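PDB 6LSU: intracellular protein transport protein USO1 from Saccharomyces cerevisiae S288c, which tethers ER-derived vesicles to Golgi membranes and is required for protein transport from the endoplasmic reticulum to the Golgi complex. Local coordinates for residues I667-M681 and Y700-I713. Sequence-based numbering, arbitrary orientation.
Sequences IKQFKKDSYFSKVDM and YFSTYFIQLFNENI
Phe676 sits between Phe701 and Phe709 and meets the two rings in different ways. Its own edge is directed at the face of Phe701, with CD1 above the centre of that ring and the planes at 90°. Toward Phe709 the roles are reversed: the edge of Phe709 approaches the face of Phe676, and Phe709 CD2 lies 3.5 Å from Phe676 CZ. Phe709 in turn receives an edge from Phe670, whose CD2 stands 3.6 Å from Phe709 CZ over one face, with the planes at 84°. With CG anti to the backbone N (chi1 175°), Phe670 reaches from helix 660-673 toward helix 703-711, and its CZ lies 3.8 Å from Phe701 CE1 and 3.9 Å from Phe705 CE2. The four phenylalanines Phe670, Phe676, Phe701 and Phe709 form an aromatic cluster near the C-terminal end of the globular head, a largely helical armadillo-repeat array, and join the last turns of helix 660-673 and the chain following it to helix 703-711. Helix 577-590 adds Ile580 against Phe701, while Leu627 and Met630 of helix 622-637 pack on Phe670.

Farther out, Tyr675 turns its ring edge to the face of Tyr700, with CD2 3.3 Å from Tyr700 CE2. Replacing Tyr700 with an alanine would probably leave the edge of Tyr675 without the aromatic face it meets and set that exposed ring freer to turn. Past the end of helix 703-711, Ile713 CD1 meets CG of Lys671, whose chain, bent at chi2 and chi4, carries NZ to 2.9 Å from Asn710 OD1 in that helix. The same OD1 lies at the edge of the Phe676 ring, close to CZ.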
loop_
_atom_site.group_PDB
_atom_site.type_symbol
_atom_site.label_atom_id
_atom_site.label_comp_id
_atom_site.label_asym_id
_atom_site.label_seq_id
_atom_site.Cartn_x
_atom_site.Cartn_y
_atom_site.Cartn_z
ATOM N N ILE A 667 14.352 31.219 13.448
ATOM C CA ILE A 667 14.681 29.766 13.332
ATOM C C ILE A 667 13.832 28.975 14.340
ATOM O O ILE A 667 13.256 27.940 13.948
ATOM C CB ILE A 667 16.189 29.521 13.522
ATOM C CG1 ILE A 667 17.010 30.173 12.409
ATOM C CG2 ILE A 667 16.485 28.031 13.657
ATOM C CD1 ILE A 667 16.267 30.360 11.107
ATOM N N LYS A 668 13.797 29.422 15.594
ATOM C CA LYS A 668 13.002 28.790 16.677
ATOM C C LYS A 668 11.519 28.910 16.322
ATOM O O LYS A 668 10.784 27.991 16.629
ATOM C CB LYS A 668 13.301 29.443 18.030
ATOM C CG LYS A 668 12.841 28.657 19.251
ATOM C CD LYS A 668 13.759 28.806 20.451
ATOM C CE LYS A 668 13.466 27.797 21.544
ATOM N NZ LYS A 668 14.662 27.547 22.382
ATOM N N GLN A 669 11.096 29.992 15.667
ATOM C CA GLN A 669 9.652 30.213 15.418
ATOM C C GLN A 669 9.219 29.302 14.276
ATOM O O GLN A 669 8.000 28.956 14.221
ATOM C CB GLN A 669 9.293 31.663 15.086
ATOM C CG GLN A 669 7.799 31.814 14.806
ATOM C CD GLN A 669 7.274 33.228 14.757
ATOM O OE1 GLN A 669 7.714 34.047 13.944
ATOM N NE2 GLN A 669 6.281 33.503 15.600
ATOM N N PHE A 670 10.157 28.949 13.389
ATOM C CA PHE A 670 9.911 28.103 12.190
ATOM C C PHE A 670 9.574 26.668 12.619
ATOM O O PHE A 670 8.619 26.086 12.065
ATOM C CB PHE A 670 11.130 28.115 11.262
ATOM C CG PHE A 670 11.016 27.199 10.070
ATOM C CD1 PHE A 670 10.158 27.499 9.022
ATOM C CD2 PHE A 670 11.711 26.000 10.038
ATOM C CE1 PHE A 670 10.048 26.651 7.932
ATOM C CE2 PHE A 670 11.586 25.148 8.954
ATOM C CZ PHE A 670 10.775 25.484 7.891
ATOM N N LYS A 671 10.366 26.126 13.550
ATOM C CA LYS A 671 10.152 24.790 14.159
ATOM C C LYS A 671 8.772 24.766 14.831
ATOM O O LYS A 671 8.014 23.834 14.533
ATOM C CB LYS A 671 11.295 24.435 15.129
ATOM C CG LYS A 671 11.490 22.945 15.406
ATOM C CD LYS A 671 10.272 22.077 15.033
ATOM C CE LYS A 671 10.347 20.615 15.437
ATOM N NZ LYS A 671 11.189 19.813 14.514
ATOM N N LYS A 672 8.416 25.761 15.653
ATOM C CA LYS A 672 7.263 25.644 16.598
ATOM C C LYS A 672 5.966 26.276 16.072
ATOM O O LYS A 672 4.926 25.825 16.514
ATOM C CB LYS A 672 7.571 26.257 17.967
ATOM C CG LYS A 672 8.976 26.037 18.517
ATOM C CD LYS A 672 9.371 24.595 18.821
ATOM C CE LYS A 672 8.423 23.839 19.739
ATOM N NZ LYS A 672 7.637 22.811 19.012
ATOM N N ASP A 673 5.981 27.279 15.199
ATOM C CA ASP A 673 4.765 28.117 14.966
ATOM C C ASP A 673 4.491 28.345 13.466
ATOM O O ASP A 673 3.695 29.248 13.149
ATOM C CB ASP A 673 4.873 29.441 15.739
ATOM C CG ASP A 673 3.553 30.167 15.963
ATOM O OD1 ASP A 673 2.483 29.557 15.716
ATOM O OD2 ASP A 673 3.605 31.342 16.384
ATOM N N SER A 674 5.062 27.539 12.564
ATOM C CA SER A 674 4.863 27.675 11.091
ATOM C C SER A 674 4.188 26.432 10.509
ATOM O O SER A 674 3.901 25.485 11.263
ATOM C CB SER A 674 6.173 27.924 10.396
ATOM O OG SER A 674 7.030 26.806 10.563
ATOM N N TYR A 675 3.976 26.427 9.190
ATOM C CA TYR A 675 3.568 25.228 8.412
ATOM C C TYR A 675 4.469 24.039 8.752
ATOM O O TYR A 675 3.983 22.905 8.920
ATOM C CB TYR A 675 3.648 25.482 6.919
ATOM C CG TYR A 675 2.435 26.183 6.378
ATOM C CD1 TYR A 675 2.172 27.506 6.670
ATOM C CD2 TYR A 675 1.543 25.518 5.562
ATOM C CE1 TYR A 675 1.050 28.150 6.166
ATOM C CE2 TYR A 675 0.423 26.150 5.045
ATOM C CZ TYR A 675 0.162 27.470 5.359
ATOM O OH TYR A 675 -0.927 28.108 4.841
ATOM N N PHE A 676 5.765 24.272 8.883
ATOM C CA PHE A 676 6.702 23.168 9.185
ATOM C C PHE A 676 6.243 22.461 10.452
ATOM O O PHE A 676 6.300 21.209 10.517
ATOM C CB PHE A 676 8.121 23.670 9.367
ATOM C CG PHE A 676 9.148 22.590 9.558
ATOM C CD1 PHE A 676 9.719 21.953 8.458
ATOM C CD2 PHE A 676 9.580 22.242 10.828
ATOM C CE1 PHE A 676 10.688 20.964 8.629
ATOM C CE2 PHE A 676 10.588 21.293 10.992
ATOM C CZ PHE A 676 11.117 20.625 9.900
ATOM N N SER A 677 5.804 23.225 11.440
ATOM C CA SER A 677 5.484 22.697 12.790
ATOM C C SER A 677 4.445 21.572 12.672
ATOM O O SER A 677 4.568 20.570 13.421
ATOM C CB SER A 677 5.023 23.794 13.708
ATOM O OG SER A 677 3.745 24.263 13.313
ATOM N N LYS A 678 3.453 21.706 11.785
ATOM C CA LYS A 678 2.404 20.666 11.708
ATOM C C LYS A 678 2.585 19.862 10.424
ATOM O O LYS A 678 1.820 20.047 9.481
ATOM C CB LYS A 678 1.010 21.239 11.988
ATOM C CG LYS A 678 0.463 20.945 13.397
ATOM C CD LYS A 678 1.140 19.798 14.183
ATOM C CE LYS A 678 0.986 18.416 13.565
ATOM N NZ LYS A 678 2.121 17.527 13.910
ATOM N N VAL A 679 3.594 18.994 10.449
ATOM C CA VAL A 679 3.888 17.954 9.431
ATOM C C VAL A 679 4.123 16.649 10.189
ATOM O O VAL A 679 4.896 16.670 11.163
ATOM C CB VAL A 679 5.108 18.319 8.566
ATOM C CG1 VAL A 679 4.982 19.726 8.007
ATOM C CG2 VAL A 679 6.433 18.138 9.302
ATOM N N ASP A 680 3.466 15.574 9.754
ATOM C CA ASP A 680 3.625 14.204 10.312
ATOM C C ASP A 680 5.030 13.713 9.929
ATOM O O ASP A 680 5.326 13.710 8.720
ATOM C CB ASP A 680 2.526 13.256 9.795
ATOM C CG ASP A 680 1.295 13.924 9.183
ATOM O OD1 ASP A 680 1.215 15.174 9.230
ATOM O OD2 ASP A 680 0.424 13.191 8.640
ATOM N N MET A 681 5.861 13.302 10.895
ATOM C CA MET A 681 7.268 12.859 10.637
ATOM C C MET A 681 7.277 11.446 10.031
ATOM O O MET A 681 7.918 10.539 10.610
ATOM C CB MET A 681 8.120 12.875 11.911
ATOM C CG MET A 681 8.126 14.211 12.624
ATOM S SD MET A 681 8.606 15.587 11.542
ATOM C CE MET A 681 8.807 16.902 12.741
ATOM N N TYR A 700 3.912 20.486 1.835
ATOM C CA TYR A 700 4.727 21.716 1.637
ATOM C C TYR A 700 6.224 21.383 1.546
ATOM O O TYR A 700 6.901 21.918 0.680
ATOM C CB TYR A 700 4.371 22.674 2.792
ATOM C CG TYR A 700 2.887 22.961 2.860
ATOM C CD1 TYR A 700 2.242 23.602 1.817
ATOM C CD2 TYR A 700 2.113 22.512 3.912
ATOM C CE1 TYR A 700 0.879 23.818 1.828
ATOM C CE2 TYR A 700 0.735 22.723 3.932
ATOM C CZ TYR A 700 0.131 23.405 2.899
ATOM O OH TYR A 700 -1.209 23.634 2.897
ATOM N N PHE A 701 6.708 20.520 2.435
ATOM C CA PHE A 701 8.140 20.225 2.646
ATOM C C PHE A 701 8.499 18.838 2.096
ATOM O O PHE A 701 7.966 17.860 2.521
ATOM C CB PHE A 701 8.471 20.326 4.136
ATOM C CG PHE A 701 8.171 21.700 4.665
ATOM C CD1 PHE A 701 9.124 22.703 4.584
ATOM C CD2 PHE A 701 6.908 22.024 5.121
ATOM C CE1 PHE A 701 8.842 23.996 4.999
ATOM C CE2 PHE A 701 6.623 23.313 5.528
ATOM C CZ PHE A 701 7.590 24.297 5.476
ATOM N N SER A 702 9.442 18.788 1.169
ATOM C CA SER A 702 10.219 17.579 0.834
ATOM C C SER A 702 10.862 17.022 2.100
ATOM O O SER A 702 11.434 17.809 2.903
ATOM C CB SER A 702 11.259 17.832 -0.167
ATOM O OG SER A 702 12.237 16.814 -0.074
ATOM N N THR A 703 10.773 15.698 2.233
ATOM C CA THR A 703 11.286 14.921 3.379
ATOM C C THR A 703 12.783 15.186 3.549
ATOM O O THR A 703 13.305 15.223 4.697
ATOM C CB THR A 703 10.990 13.428 3.212
ATOM O OG1 THR A 703 11.675 12.889 4.342
ATOM C CG2 THR A 703 11.457 12.837 1.897
ATOM N N TYR A 704 13.508 15.339 2.463
ATOM C CA TYR A 704 14.966 15.558 2.591
ATOM C C TYR A 704 15.195 16.873 3.335
ATOM O O TYR A 704 16.148 16.929 4.123
ATOM C CB TYR A 704 15.652 15.539 1.222
ATOM C CG TYR A 704 15.188 14.373 0.403
ATOM C CD1 TYR A 704 15.493 13.082 0.809
ATOM C CD2 TYR A 704 14.349 14.542 -0.699
ATOM C CE1 TYR A 704 15.017 11.981 0.115
ATOM C CE2 TYR A 704 13.881 13.441 -1.409
ATOM C CZ TYR A 704 14.204 12.158 -0.979
ATOM O OH TYR A 704 13.764 11.048 -1.608
ATOM N N PHE A 705 14.358 17.893 3.097
ATOM C CA PHE A 705 14.535 19.213 3.747
ATOM C C PHE A 705 14.244 19.047 5.242
ATOM O O PHE A 705 15.073 19.487 6.106
ATOM C CB PHE A 705 13.652 20.298 3.142
ATOM C CG PHE A 705 13.705 21.544 3.977
ATOM C CD1 PHE A 705 14.784 22.403 3.867
ATOM C CD2 PHE A 705 12.725 21.808 4.924
ATOM C CE1 PHE A 705 14.868 23.542 4.653
ATOM C CE2 PHE A 705 12.830 22.929 5.737
ATOM C CZ PHE A 705 13.897 23.802 5.594
ATOM N N ILE A 706 13.108 18.410 5.540
ATOM C CA ILE A 706 12.696 18.065 6.935
ATOM C C ILE A 706 13.840 17.343 7.641
ATOM O O ILE A 706 14.011 17.615 8.806
ATOM C CB ILE A 706 11.422 17.208 6.963
ATOM C CG1 ILE A 706 10.237 17.914 6.310
ATOM C CG2 ILE A 706 11.088 16.814 8.380
ATOM C CD1 ILE A 706 9.086 17.017 5.998
ATOM N N GLN A 707 14.528 16.389 6.999
ATOM C CA GLN A 707 15.542 15.558 7.690
ATOM C C GLN A 707 16.725 16.485 7.958
ATOM O O GLN A 707 17.321 16.455 9.074
ATOM C CB GLN A 707 15.970 14.343 6.860
ATOM C CG GLN A 707 15.147 13.076 7.072
ATOM C CD GLN A 707 15.393 12.099 5.946
ATOM O OE1 GLN A 707 16.498 11.586 5.776
ATOM N NE2 GLN A 707 14.368 11.871 5.141
ATOM N N LEU A 708 17.087 17.267 6.942
ATOM C CA LEU A 708 18.240 18.200 7.051
ATOM C C LEU A 708 17.971 19.215 8.184
ATOM O O LEU A 708 18.819 19.373 9.054
ATOM C CB LEU A 708 18.435 18.912 5.722
ATOM C CG LEU A 708 19.520 19.984 5.770
ATOM C CD1 LEU A 708 20.896 19.332 5.739
ATOM C CD2 LEU A 708 19.372 20.981 4.637
ATOM N N PHE A 709 16.802 19.850 8.206
ATOM C CA PHE A 709 16.484 20.854 9.234
ATOM C C PHE A 709 16.591 20.192 10.610
ATOM O O PHE A 709 17.434 20.624 11.430
ATOM C CB PHE A 709 15.121 21.498 9.001
ATOM C CG PHE A 709 14.826 22.539 10.035
ATOM C CD1 PHE A 709 15.511 23.745 10.042
ATOM C CD2 PHE A 709 13.931 22.281 11.050
ATOM C CE1 PHE A 709 15.246 24.701 11.009
ATOM C CE2 PHE A 709 13.674 23.231 12.022
ATOM C CZ PHE A 709 14.339 24.435 12.005
ATOM N N ASN A 710 15.773 19.155 10.849
ATOM C CA ASN A 710 15.707 18.461 12.162
ATOM C C ASN A 710 17.106 17.999 12.597
ATOM O O ASN A 710 17.394 18.099 13.754
ATOM C CB ASN A 710 14.674 17.342 12.154
ATOM C CG ASN A 710 13.253 17.869 12.059
ATOM O OD1 ASN A 710 12.995 19.016 12.403
ATOM N ND2 ASN A 710 12.322 17.046 11.601
ATOM N N GLU A 711 17.975 17.565 11.695
ATOM C CA GLU A 711 19.278 16.965 12.065
ATOM C C GLU A 711 20.311 18.057 12.373
ATOM O O GLU A 711 21.336 17.701 13.012
ATOM C CB GLU A 711 19.743 16.001 10.967
ATOM C CG GLU A 711 19.030 14.658 11.028
ATOM C CD GLU A 711 19.317 13.688 9.892
ATOM O OE1 GLU A 711 20.388 13.835 9.233
ATOM O OE2 GLU A 711 18.466 12.784 9.670
ATOM N N ASN A 712 20.092 19.306 11.922
ATOM C CA ASN A 712 21.013 20.445 12.214
ATOM C C ASN A 712 20.269 21.665 12.755
ATOM O O ASN A 712 20.749 22.788 12.536
ATOM C CB ASN A 712 21.789 20.906 10.982
ATOM C CG ASN A 712 22.359 19.740 10.230
ATOM O OD1 ASN A 712 23.482 19.319 10.528
ATOM N ND2 ASN A 712 21.573 19.222 9.285
ATOM N N ILE A 713 19.191 21.484 13.499
ATOM C CA ILE A 713 18.397 22.659 13.949
ATOM C C ILE A 713 19.259 23.549 14.840
ATOM O O ILE A 713 19.125 24.777 14.719
ATOM C CB ILE A 713 17.096 22.259 14.647
ATOM C CG1 ILE A 713 16.319 23.509 15.053
ATOM C CG2 ILE A 713 17.376 21.355 15.826
ATOM C CD1 ILE A 713 14.879 23.249 15.364
#